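Local coordinates for signal recognition particle 54 kDa protein (Aeropyrum pernix, PDB 7EPK) that belongs to the SRP54 family of signal recognition particle proteins and combines a helical bundle, a P-loop GTPase domain and a signal-peptide-binding domain in one chain, at residues I266-T271 against G276-F281; K371-I376 against L414-N419; A10-G15 against D24-D29; M153-R158 against A166-E171. One frame throughout, in Å; residues are numbered along the deposited sequence.

Contact 1. Residues I266-T271 against G276-F281. With GDP (guanosine-5'-diphosphate), chain B.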
# COMPACT_ATOMS: atom_id res chain seq x y z
N ILE A 266 2.94 3.88 11.23
CA ILE A 266 1.55 3.98 11.72
C ILE A 266 0.86 2.68 11.30
O ILE A 266 0.65 2.49 10.09
CB ILE A 266 0.89 5.23 11.14
CG1 ILE A 266 1.62 6.48 11.65
CG2 ILE A 266 -0.59 5.26 11.45
CD1 ILE A 266 1.19 7.75 10.95
N LYS A 267 0.55 1.81 12.27
CA LYS A 267 0.02 0.46 12.00
C LYS A 267 -1.50 0.47 11.99
O LYS A 267 -2.09 -0.36 11.29
CB LYS A 267 0.58 -0.51 13.03
CG LYS A 267 2.08 -0.75 12.94
CD LYS A 267 2.48 -2.21 13.10
CE LYS A 267 1.64 -2.96 14.12
NZ LYS A 267 2.32 -4.20 14.58
N PHE A 268 -2.14 1.35 12.76
CA PHE A 268 -3.61 1.32 12.98
C PHE A 268 -4.14 2.73 13.20
O PHE A 268 -3.46 3.55 13.85
CB PHE A 268 -3.97 0.44 14.19
CG PHE A 268 -3.77 -1.03 13.94
CD1 PHE A 268 -4.74 -1.77 13.27
CD2 PHE A 268 -2.63 -1.68 14.38
CE1 PHE A 268 -4.54 -3.12 13.01
CE2 PHE A 268 -2.44 -3.03 14.14
CZ PHE A 268 -3.40 -3.74 13.45
N ILE A 269 -5.34 2.96 12.66
CA ILE A 269 -6.09 4.25 12.75
C ILE A 269 -7.29 3.99 13.66
O ILE A 269 -7.99 2.97 13.46
CB ILE A 269 -6.49 4.75 11.34
CG1 ILE A 269 -5.65 5.94 10.86
CG2 ILE A 269 -7.98 5.08 11.24
CD1 ILE A 269 -4.28 6.04 11.46
N GLY A 270 -7.49 4.89 14.63
CA GLY A 270 -8.68 4.92 15.49
C GLY A 270 -9.73 5.82 14.88
O GLY A 270 -9.50 7.04 14.81
N THR A 271 -10.84 5.24 14.40
CA THR A 271 -11.94 5.98 13.75
C THR A 271 -13.27 5.62 14.42
O THR A 271 -14.15 5.09 13.72
CB THR A 271 -12.02 5.68 12.25
OG1 THR A 271 -13.21 6.32 11.81
CG2 THR A 271 -12.04 4.20 11.91
N GLY A 276 -15.23 -2.26 16.96
CA GLY A 276 -15.10 -2.50 15.51
C GLY A 276 -14.34 -1.39 14.80
O GLY A 276 -13.55 -1.69 13.90
N GLU A 277 -14.54 -0.14 15.22
CA GLU A 277 -13.97 1.07 14.58
C GLU A 277 -12.43 1.08 14.71
O GLU A 277 -11.88 1.98 15.40
CB GLU A 277 -14.60 2.34 15.17
CG GLU A 277 -16.12 2.42 15.01
CD GLU A 277 -16.73 3.81 14.92
OE1 GLU A 277 -17.44 4.24 15.86
OE2 GLU A 277 -16.52 4.47 13.88
N LEU A 278 -11.74 0.16 14.04
CA LEU A 278 -10.25 0.16 13.96
C LEU A 278 -9.74 -0.64 12.74
O LEU A 278 -9.82 -1.89 12.75
CB LEU A 278 -9.68 -0.43 15.25
CG LEU A 278 -8.16 -0.39 15.33
CD1 LEU A 278 -7.73 0.73 16.26
CD2 LEU A 278 -7.61 -1.74 15.77
N GLU A 279 -9.17 0.06 11.75
CA GLU A 279 -8.60 -0.58 10.54
C GLU A 279 -7.13 -0.23 10.46
O GLU A 279 -6.70 0.84 10.91
CB GLU A 279 -9.37 -0.21 9.26
CG GLU A 279 -9.10 1.19 8.71
CD GLU A 279 -10.19 2.20 8.99
OE1 GLU A 279 -11.36 1.92 8.62
OE2 GLU A 279 -9.89 3.26 9.59
N PRO A 280 -6.30 -1.14 9.89
CA PRO A 280 -4.89 -0.83 9.65
C PRO A 280 -4.75 0.42 8.76
O PRO A 280 -5.70 0.83 8.11
CB PRO A 280 -4.34 -2.11 8.99
CG PRO A 280 -5.55 -2.88 8.50
CD PRO A 280 -6.67 -2.48 9.43
N PHE A 281 -3.57 1.02 8.79
CA PHE A 281 -3.23 2.22 8.00
C PHE A 281 -2.38 1.73 6.84
O PHE A 281 -1.24 1.33 7.13
CB PHE A 281 -2.48 3.21 8.88
CG PHE A 281 -2.02 4.46 8.18
CD1 PHE A 281 -2.93 5.45 7.84
CD2 PHE A 281 -0.67 4.65 7.88
CE1 PHE A 281 -2.50 6.62 7.22
CE2 PHE A 281 -0.25 5.81 7.25
CZ PHE A 281 -1.16 6.79 6.93
PB GDP B . -6.73 6.25 27.95
O1B GDP B . -6.67 7.10 29.20
O2B GDP B . -5.55 6.53 27.04
O3B GDP B . -6.94 4.76 28.19
O3A GDP B . -8.03 6.68 27.10
PA GDP B . -9.44 5.87 27.08
O1A GDP B . -9.92 5.86 28.53
O2A GDP B . -9.39 4.63 26.21
O5' GDP B . -10.45 6.81 26.27
C5' GDP B . -10.51 8.23 26.48
C4' GDP B . -11.62 8.77 25.58
O4' GDP B . -11.21 8.62 24.22
C3' GDP B . -12.90 7.96 25.74
O3' GDP B . -14.00 8.85 25.86
C2' GDP B . -12.99 7.09 24.50
O2' GDP B . -14.35 6.80 24.17
C1' GDP B . -12.26 7.96 23.46
N9 GDP B . -11.68 7.33 22.21
C8 GDP B . -10.69 6.42 22.11
N7 GDP B . -10.42 6.10 20.82
C5 GDP B . -11.23 6.84 20.06
C6 GDP B . -11.45 7.00 18.62
O6 GDP B . -10.80 6.33 17.80
N1 GDP B . -12.39 7.86 18.22
C2 GDP B . -13.13 8.58 19.09
N2 GDP B . -14.06 9.44 18.60
N3 GDP B . -12.98 8.48 20.43
C4 GDP B . -12.05 7.64 20.96
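F281 and I266 form the apolar centre of an antiparallel beta hairpin at the rim of the GTPase-domain sheet, where strand 265-270 pairs with the short strand 278-280. With CG anti to the backbone N (chi1 177°), the F281 ring lies against strand 265-270. Its CD2 packs 3.6 Å from I266 CG2, and its other ortho carbon, CD1, lies 3.9 Å from I269 CD1; I266 O meets the ring at its edge. A second apolar group forms where F268 CD1 comes 3.8 Å from L278 CD2 and 3.7 Å from P280 CA; Y119 of helix 109-122 meets the F268 ring edge-to-face. I269 N donates a backbone hydrogen bond to E279 O (3.1 Å). F281 N donates to K267 O (3.2 Å), and P280 CA adds a CH...O contact to the same oxygen. At the polar edge the side chains of E279 and T271 cross at about a right angle, while T271 OG1 bonds D247 and E277 O takes the amine of K115. The hairpin borders the nucleotide pocket: O6 of GDP lies 3.2 Å from G270 C and 3.6 Å from T271 N.

Contact 2. Residues K371-I376 against L414-N419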
# COMPACT_ATOMS: atom_id res chain seq x y z
N LYS A 371 -0.99 -17.79 -24.85
CA LYS A 371 -0.31 -18.31 -23.63
C LYS A 371 0.59 -19.50 -24.00
O LYS A 371 1.65 -19.66 -23.36
CB LYS A 371 -1.31 -18.70 -22.54
CG LYS A 371 -0.73 -19.05 -21.17
CD LYS A 371 -0.83 -20.53 -20.81
CE LYS A 371 -0.53 -20.84 -19.35
NZ LYS A 371 -1.63 -20.40 -18.45
N ARG A 372 0.17 -20.30 -24.98
CA ARG A 372 0.92 -21.50 -25.43
C ARG A 372 2.11 -21.01 -26.25
O ARG A 372 3.24 -21.50 -26.03
CB ARG A 372 0.05 -22.45 -26.27
CG ARG A 372 -0.95 -23.32 -25.51
CD ARG A 372 -1.49 -24.46 -26.37
NE ARG A 372 -2.04 -24.04 -27.66
CZ ARG A 372 -3.30 -23.64 -27.87
NH1 ARG A 372 -4.17 -23.60 -26.88
NH2 ARG A 372 -3.67 -23.26 -29.08
N TRP A 373 1.86 -20.06 -27.15
CA TRP A 373 2.88 -19.46 -28.03
C TRP A 373 3.98 -18.81 -27.18
O TRP A 373 5.15 -18.95 -27.56
CB TRP A 373 2.23 -18.47 -28.99
CG TRP A 373 1.55 -19.17 -30.12
CD1 TRP A 373 1.31 -20.51 -30.22
CD2 TRP A 373 1.02 -18.57 -31.31
NE1 TRP A 373 0.67 -20.79 -31.40
CE2 TRP A 373 0.47 -19.62 -32.09
CE3 TRP A 373 0.94 -17.26 -31.81
CZ2 TRP A 373 -0.12 -19.38 -33.33
CZ3 TRP A 373 0.35 -17.03 -33.04
CH2 TRP A 373 -0.18 -18.08 -33.79
N MET A 374 3.61 -18.17 -26.07
CA MET A 374 4.58 -17.52 -25.16
C MET A 374 5.45 -18.60 -24.49
O MET A 374 6.68 -18.45 -24.51
CB MET A 374 3.90 -16.58 -24.16
CG MET A 374 3.62 -15.17 -24.76
SD MET A 374 2.68 -13.98 -23.72
CE MET A 374 3.63 -14.11 -22.21
N ALA A 375 4.85 -19.69 -24.03
CA ALA A 375 5.57 -20.84 -23.39
C ALA A 375 6.58 -21.41 -24.38
O ALA A 375 7.73 -21.68 -23.97
CB ALA A 375 4.58 -21.89 -22.97
N ILE A 376 6.13 -21.60 -25.63
CA ILE A 376 6.93 -22.08 -26.80
C ILE A 376 8.19 -21.22 -26.92
O ILE A 376 9.28 -21.79 -26.91
CB ILE A 376 6.10 -22.01 -28.10
CG1 ILE A 376 4.95 -23.03 -28.13
CG2 ILE A 376 7.01 -22.14 -29.32
CD1 ILE A 376 5.34 -24.40 -28.60
N LEU A 414 5.30 -20.75 -35.94
CA LEU A 414 6.33 -20.65 -37.00
C LEU A 414 5.68 -20.10 -38.27
O LEU A 414 6.18 -19.07 -38.79
CB LEU A 414 7.01 -22.01 -37.16
CG LEU A 414 8.37 -22.10 -36.47
CD1 LEU A 414 8.33 -21.63 -35.03
CD2 LEU A 414 8.92 -23.51 -36.55
N VAL A 415 4.56 -20.69 -38.70
CA VAL A 415 3.81 -20.24 -39.92
C VAL A 415 3.40 -18.78 -39.69
O VAL A 415 3.61 -17.97 -40.63
CB VAL A 415 2.60 -21.13 -40.24
CG1 VAL A 415 1.76 -20.59 -41.39
CG2 VAL A 415 3.03 -22.56 -40.54
N TYR A 416 2.87 -18.48 -38.50
CA TYR A 416 2.37 -17.13 -38.10
C TYR A 416 3.48 -16.12 -38.34
O TYR A 416 3.29 -15.15 -39.11
CB TYR A 416 1.93 -17.11 -36.63
CG TYR A 416 1.39 -15.79 -36.14
CD1 TYR A 416 0.07 -15.43 -36.35
CD2 TYR A 416 2.21 -14.89 -35.47
CE1 TYR A 416 -0.43 -14.22 -35.91
CE2 TYR A 416 1.73 -13.67 -35.03
CZ TYR A 416 0.40 -13.34 -35.24
OH TYR A 416 -0.10 -12.15 -34.81
N TYR A 417 4.63 -16.40 -37.74
CA TYR A 417 5.88 -15.64 -37.95
C TYR A 417 6.06 -15.48 -39.47
O TYR A 417 5.98 -14.33 -39.93
CB TYR A 417 7.02 -16.32 -37.18
CG TYR A 417 8.41 -15.97 -37.65
CD1 TYR A 417 9.04 -14.80 -37.25
CD2 TYR A 417 9.08 -16.80 -38.53
CE1 TYR A 417 10.31 -14.49 -37.70
CE2 TYR A 417 10.35 -16.50 -38.99
CZ TYR A 417 10.97 -15.34 -38.57
OH TYR A 417 12.24 -15.11 -39.02
N LYS A 418 6.22 -16.57 -40.23
CA LYS A 418 6.49 -16.52 -41.70
C LYS A 418 5.37 -15.75 -42.39
O LYS A 418 5.67 -14.88 -43.23
CB LYS A 418 6.61 -17.91 -42.33
CG LYS A 418 7.76 -18.78 -41.84
CD LYS A 418 7.53 -20.27 -42.10
CE LYS A 418 8.48 -21.21 -41.38
NZ LYS A 418 8.02 -22.61 -41.49
N ASN A 419 4.12 -16.07 -42.06
CA ASN A 419 2.93 -15.53 -42.77
C ASN A 419 2.89 -14.01 -42.57
O ASN A 419 2.71 -13.29 -43.56
CB ASN A 419 1.64 -16.25 -42.37
CG ASN A 419 0.70 -16.47 -43.54
OD1 ASN A 419 0.18 -15.51 -44.11
ND2 ASN A 419 0.50 -17.72 -43.91
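W373 carries the contact for helix 367-379 by reaching Y416 of helix 409-423, within the all-helical signal-peptide-binding domain. It has CG anti to its carbonyl carbon (chi1 -78°), and its indole spans the gap between two backbones whose nearest CA atoms, of W373 and L414, are 9.7 Å apart. The far end of the six-membered ring does the touching: CZ3 stands over one face of the Y416 ring, displaced toward its rim and 3.5 Å from Y416 CG. The neighbouring CH2 lies 3.7 Å from Y416 CB, so the indole corner sits over the root of the tyrosine ring. The planes meet at 56° with centroids 4.9 Å apart, an oblique aromatic pair held by apolar contact, with no hydrogen bond between the segments. The far end of Y416 is fixed elsewhere, its OH bonded to A362 O and to Q332 NE2. Three residues further along, I376 packs on V410, L413 and I399. W373 is thus wedged in a buried junction of helices: L333 of helix 326-337 and L365 also touch it, E412 and L413 extend its contact along helix 409-423, and L414 turns to M396 of helix 393-402.

Contact 3. Residues A10-G15 against D24-D29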
# COMPACT_ATOMS: atom_id res chain seq x y z
N ALA A 10 -10.50 17.32 -8.45
CA ALA A 10 -11.63 17.38 -9.40
C ALA A 10 -11.53 18.65 -10.27
O ALA A 10 -11.73 18.55 -11.49
CB ALA A 10 -12.95 17.30 -8.65
N LYS A 11 -11.25 19.81 -9.66
CA LYS A 11 -11.01 21.06 -10.43
C LYS A 11 -9.84 20.80 -11.38
O LYS A 11 -10.06 20.90 -12.60
CB LYS A 11 -10.75 22.26 -9.51
CG LYS A 11 -10.72 23.61 -10.21
CD LYS A 11 -10.51 24.80 -9.27
CE LYS A 11 -9.24 24.69 -8.44
NZ LYS A 11 -9.10 25.82 -7.48
N PHE A 12 -8.68 20.39 -10.84
CA PHE A 12 -7.45 20.13 -11.63
C PHE A 12 -7.76 19.17 -12.79
O PHE A 12 -7.38 19.46 -13.94
CB PHE A 12 -6.32 19.54 -10.80
CG PHE A 12 -5.06 19.28 -11.58
CD1 PHE A 12 -4.33 20.32 -12.13
CD2 PHE A 12 -4.57 17.99 -11.75
CE1 PHE A 12 -3.15 20.08 -12.82
CE2 PHE A 12 -3.38 17.76 -12.44
CZ PHE A 12 -2.68 18.81 -12.98
N LEU A 13 -8.45 18.07 -12.50
CA LEU A 13 -8.61 16.96 -13.48
C LEU A 13 -9.56 17.39 -14.61
O LEU A 13 -9.33 16.96 -15.77
CB LEU A 13 -9.08 15.71 -12.73
CG LEU A 13 -8.59 14.36 -13.25
CD1 LEU A 13 -7.09 14.35 -13.52
CD2 LEU A 13 -8.94 13.26 -12.25
N ARG A 14 -10.54 18.25 -14.30
CA ARG A 14 -11.60 18.68 -15.25
C ARG A 14 -11.45 20.19 -15.48
O ARG A 14 -10.67 20.56 -16.38
CB ARG A 14 -12.99 18.28 -14.72
CG ARG A 14 -13.34 16.80 -14.91
CD ARG A 14 -12.87 15.90 -13.77
NE ARG A 14 -13.57 14.62 -13.65
CZ ARG A 14 -13.42 13.73 -12.66
NH1 ARG A 14 -14.11 12.61 -12.67
NH2 ARG A 14 -12.57 13.95 -11.67
N GLY A 15 -12.12 21.02 -14.67
CA GLY A 15 -12.17 22.50 -14.80
C GLY A 15 -10.93 23.09 -15.45
O GLY A 15 -10.05 23.57 -14.69
N ASP A 24 -0.07 25.00 -10.69
CA ASP A 24 0.35 26.01 -9.67
C ASP A 24 -0.77 26.18 -8.64
O ASP A 24 -0.49 26.32 -7.42
CB ASP A 24 0.68 27.36 -10.31
CG ASP A 24 1.97 27.39 -11.10
OD1 ASP A 24 2.88 26.56 -10.79
OD2 ASP A 24 2.06 28.22 -12.04
N ALA A 25 -2.02 26.17 -9.12
CA ALA A 25 -3.22 26.39 -8.29
C ALA A 25 -3.51 25.12 -7.48
O ALA A 25 -4.12 25.21 -6.39
CB ALA A 25 -4.41 26.75 -9.16
N PHE A 26 -3.19 23.98 -8.06
CA PHE A 26 -3.48 22.67 -7.44
C PHE A 26 -2.44 22.48 -6.35
O PHE A 26 -2.87 22.19 -5.24
CB PHE A 26 -3.47 21.53 -8.46
CG PHE A 26 -3.54 20.19 -7.79
CD1 PHE A 26 -4.76 19.64 -7.45
CD2 PHE A 26 -2.38 19.50 -7.45
CE1 PHE A 26 -4.83 18.42 -6.80
CE2 PHE A 26 -2.45 18.27 -6.82
CZ PHE A 26 -3.68 17.73 -6.49
N VAL A 27 -1.16 22.72 -6.64
CA VAL A 27 -0.07 22.65 -5.63
C VAL A 27 -0.42 23.61 -4.48
O VAL A 27 -0.36 23.18 -3.31
CB VAL A 27 1.31 22.93 -6.25
CG1 VAL A 27 2.36 23.30 -5.21
CG2 VAL A 27 1.79 21.73 -7.08
N LYS A 28 -0.84 24.83 -4.81
CA LYS A 28 -1.27 25.85 -3.82
C LYS A 28 -2.38 25.26 -2.94
O LYS A 28 -2.19 25.27 -1.73
CB LYS A 28 -1.70 27.14 -4.54
CG LYS A 28 -2.25 28.25 -3.65
CD LYS A 28 -3.05 29.30 -4.41
CE LYS A 28 -4.55 29.04 -4.46
NZ LYS A 28 -4.94 27.88 -5.30
N ASP A 29 -3.47 24.75 -3.51
CA ASP A 29 -4.64 24.18 -2.77
C ASP A 29 -4.14 23.07 -1.85
O ASP A 29 -4.37 23.17 -0.65
CB ASP A 29 -5.72 23.59 -3.69
CG ASP A 29 -6.81 24.56 -4.14
OD1 ASP A 29 -6.94 25.63 -3.51
OD2 ASP A 29 -7.53 24.22 -5.12
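F12 and F26 bring two phenyl rings together between the consecutive helices 4-13 and 19-36 of the N-terminal helical bundle. The ring planes are inclined at 36° with centroids 5.2 Å apart, an oblique aromatic pair. Each ring is approached obliquely by the other residue's CB: F12 CB lies 3.7 Å from F26 CD1, and F26 CB sits 4.0 Å from F12 CD1. F12 has CG anti to the backbone N (chi1 -179°), as has F26, and the two side chains cross at about a right angle where the backbones come close, 6.3 Å between the CA atoms of F12 and F26. Helix 66-81 completes the hydrophobic surroundings, with M70 and I71 against F12 and V74 against F26.

The third flat group is the carboxylate of D29. K11, its chain kinked at chi3, brings NZ to the syn side of D29 OD2 at 3.3 Å, 21° out of the carboxylate plane. D29 OD1 is paired more firmly with R32 and only weakly with K28 NZ, 3.5 Å away. K28 NZ also donates to A25 O (3.0 Å), on a lone pair in the carbonyl plane, and that oxygen accepts the helical bond from D29 N as well. The amines of K11 and K28, 5.1 Å apart at NZ, therefore flank one carboxylate that R32 also grips. The cations near D29 would probably favour its ionised form. The buried aromatic pair is bordered by this charged network toward the surface.

Contact 4. Residues M153-R158 against A166-E171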
# COMPACT_ATOMS: atom_id res chain seq x y z
N MET A 153 -9.20 -13.25 26.31
CA MET A 153 -8.90 -13.53 27.73
C MET A 153 -8.45 -12.24 28.42
O MET A 153 -8.17 -11.25 27.72
CB MET A 153 -7.82 -14.60 27.88
CG MET A 153 -8.19 -15.93 27.25
SD MET A 153 -6.82 -17.12 27.26
CE MET A 153 -7.43 -18.27 26.02
N PHE A 154 -8.42 -12.23 29.74
CA PHE A 154 -8.10 -11.03 30.55
C PHE A 154 -7.28 -11.44 31.77
O PHE A 154 -7.35 -12.59 32.23
CB PHE A 154 -9.37 -10.29 30.98
CG PHE A 154 -9.16 -9.15 31.95
CD1 PHE A 154 -8.91 -7.87 31.49
CD2 PHE A 154 -9.24 -9.35 33.32
CE1 PHE A 154 -8.72 -6.82 32.38
CE2 PHE A 154 -9.05 -8.30 34.21
CZ PHE A 154 -8.78 -7.04 33.74
N TYR A 155 -6.50 -10.49 32.26
CA TYR A 155 -5.82 -10.55 33.57
C TYR A 155 -5.43 -9.14 33.97
O TYR A 155 -4.89 -8.41 33.13
CB TYR A 155 -4.60 -11.45 33.52
CG TYR A 155 -3.88 -11.50 34.84
CD1 TYR A 155 -3.16 -10.40 35.29
CD2 TYR A 155 -3.96 -12.61 35.66
CE1 TYR A 155 -2.50 -10.43 36.50
CE2 TYR A 155 -3.30 -12.65 36.88
CZ TYR A 155 -2.56 -11.56 37.29
OH TYR A 155 -1.89 -11.56 38.47
N GLY A 156 -5.70 -8.79 35.23
CA GLY A 156 -5.36 -7.49 35.83
C GLY A 156 -5.31 -7.55 37.35
O GLY A 156 -5.78 -8.52 37.93
N GLU A 157 -4.74 -6.52 37.94
CA GLU A 157 -4.72 -6.22 39.39
C GLU A 157 -4.84 -4.70 39.53
O GLU A 157 -4.10 -3.99 38.83
CB GLU A 157 -3.42 -6.71 40.01
CG GLU A 157 -3.15 -8.19 39.81
CD GLU A 157 -1.73 -8.58 40.17
OE1 GLU A 157 -1.06 -7.85 40.99
OE2 GLU A 157 -1.26 -9.62 39.63
N ARG A 158 -5.73 -4.24 40.40
CA ARG A 158 -6.03 -2.80 40.62
C ARG A 158 -4.95 -2.13 41.49
O ARG A 158 -4.94 -0.88 41.55
CB ARG A 158 -7.39 -2.66 41.30
CG ARG A 158 -8.54 -3.42 40.65
CD ARG A 158 -9.76 -3.34 41.56
NE ARG A 158 -10.92 -3.93 40.92
CZ ARG A 158 -11.17 -5.23 40.84
NH1 ARG A 158 -10.33 -6.11 41.37
NH2 ARG A 158 -12.27 -5.66 40.24
N ALA A 166 2.14 -6.72 35.47
CA ALA A 166 2.30 -6.93 34.03
C ALA A 166 3.01 -8.28 33.81
O ALA A 166 2.51 -9.09 33.02
CB ALA A 166 3.03 -5.73 33.46
N ARG A 167 4.10 -8.57 34.52
CA ARG A 167 4.75 -9.90 34.41
C ARG A 167 3.76 -10.99 34.77
O ARG A 167 3.76 -12.03 34.13
CB ARG A 167 5.97 -10.05 35.31
CG ARG A 167 7.00 -11.01 34.74
CD ARG A 167 7.97 -11.55 35.78
NE ARG A 167 7.35 -12.63 36.55
CZ ARG A 167 7.08 -12.62 37.85
NH1 ARG A 167 6.52 -13.68 38.41
NH2 ARG A 167 7.39 -11.58 38.61
N ARG A 168 2.92 -10.77 35.76
CA ARG A 168 2.00 -11.83 36.23
C ARG A 168 0.98 -12.06 35.11
O ARG A 168 0.80 -13.23 34.70
CB ARG A 168 1.42 -11.45 37.59
CG ARG A 168 1.18 -12.62 38.54
CD ARG A 168 0.91 -12.09 39.95
NE ARG A 168 2.05 -11.36 40.51
CZ ARG A 168 2.04 -10.13 41.03
NH1 ARG A 168 0.91 -9.44 41.10
NH2 ARG A 168 3.16 -9.61 41.51
N GLY A 169 0.36 -10.99 34.59
CA GLY A 169 -0.66 -11.04 33.52
C GLY A 169 -0.13 -11.69 32.25
O GLY A 169 -0.91 -12.37 31.53
N LEU A 170 1.16 -11.51 31.97
CA LEU A 170 1.85 -12.13 30.83
C LEU A 170 1.90 -13.63 31.08
O LEU A 170 1.43 -14.39 30.22
CB LEU A 170 3.26 -11.53 30.70
CG LEU A 170 4.02 -11.98 29.46
CD1 LEU A 170 3.18 -11.74 28.23
CD2 LEU A 170 5.36 -11.29 29.31
N GLU A 171 2.43 -14.05 32.23
CA GLU A 171 2.59 -15.49 32.54
C GLU A 171 1.20 -16.15 32.51
O GLU A 171 1.06 -17.23 31.89
CB GLU A 171 3.39 -15.68 33.82
CG GLU A 171 4.90 -15.67 33.57
CD GLU A 171 5.40 -16.57 32.43
OE1 GLU A 171 4.85 -17.70 32.26
OE2 GLU A 171 6.33 -16.12 31.70
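Y155 is directed at G169 and R168 by a CG anti to its backbone N (chi1 178°), while R168 kinks at chi3 (-63°) to turn its guanidinium toward E157, whose chain runs out extended. The contact belongs to a beta-alpha-beta crossover of the P-loop domain: parallel edge strand 153-156 leads into helix 162-175, which returns to strand 180-184, with strand 127-131 lying between the two in the sheet. The backbones are closest at Y155 and G169, CA atoms 5.2 Å apart. One face of the Y155 ring is turned to the helix backbone there, with G169 N over it and R168 C above the same ring but offset toward the rim; the exact spacing is doubtful.

Beyond the ring, Y155 OH sits beside CG and CD of R168. The hydroxyl also lies close to E157 OE2, too close for a bond between them to be relied on. D172 extends the helix surface touching Y155, and I165 touches E157. On the other side of the strand F154 meets Y140 edge-to-face, next to helix 139-150. The outer end of the contact is a salt bridge in which the carboxylate of E157 and the guanidinium of R168 are nearly coplanar, 15° apart. The short distances across it are uncertain, but a single nitrogen, R168 NH1, faces both carboxylate oxygens of E157, and its hydrogen bond to OE2 is weak and bent.

Overall arrangement
Contacts 1 and 4 belong to the same sheet of the GTPase domain, on its two outermost strands, 278-280 and 153-156, with centres about 25 Å apart. Contact 1 pairs strand with strand and borders the GDP pocket; contact 4 joins strand to helix through an aromatic ring on backbone and an ion pair, and lies mostly at the surface. Contact 3, in the N-terminal bundle, is about 17 Å from contact 1 between nearest atoms and is partly buried, an aromatic pair inside and salt bridges at the surface. Contact 2, in the signal-peptide-binding domain, is buried and wholly apolar between its segments, and lies across the chain's centre from contact 4, about 67 Å between centres. None of the four touches another.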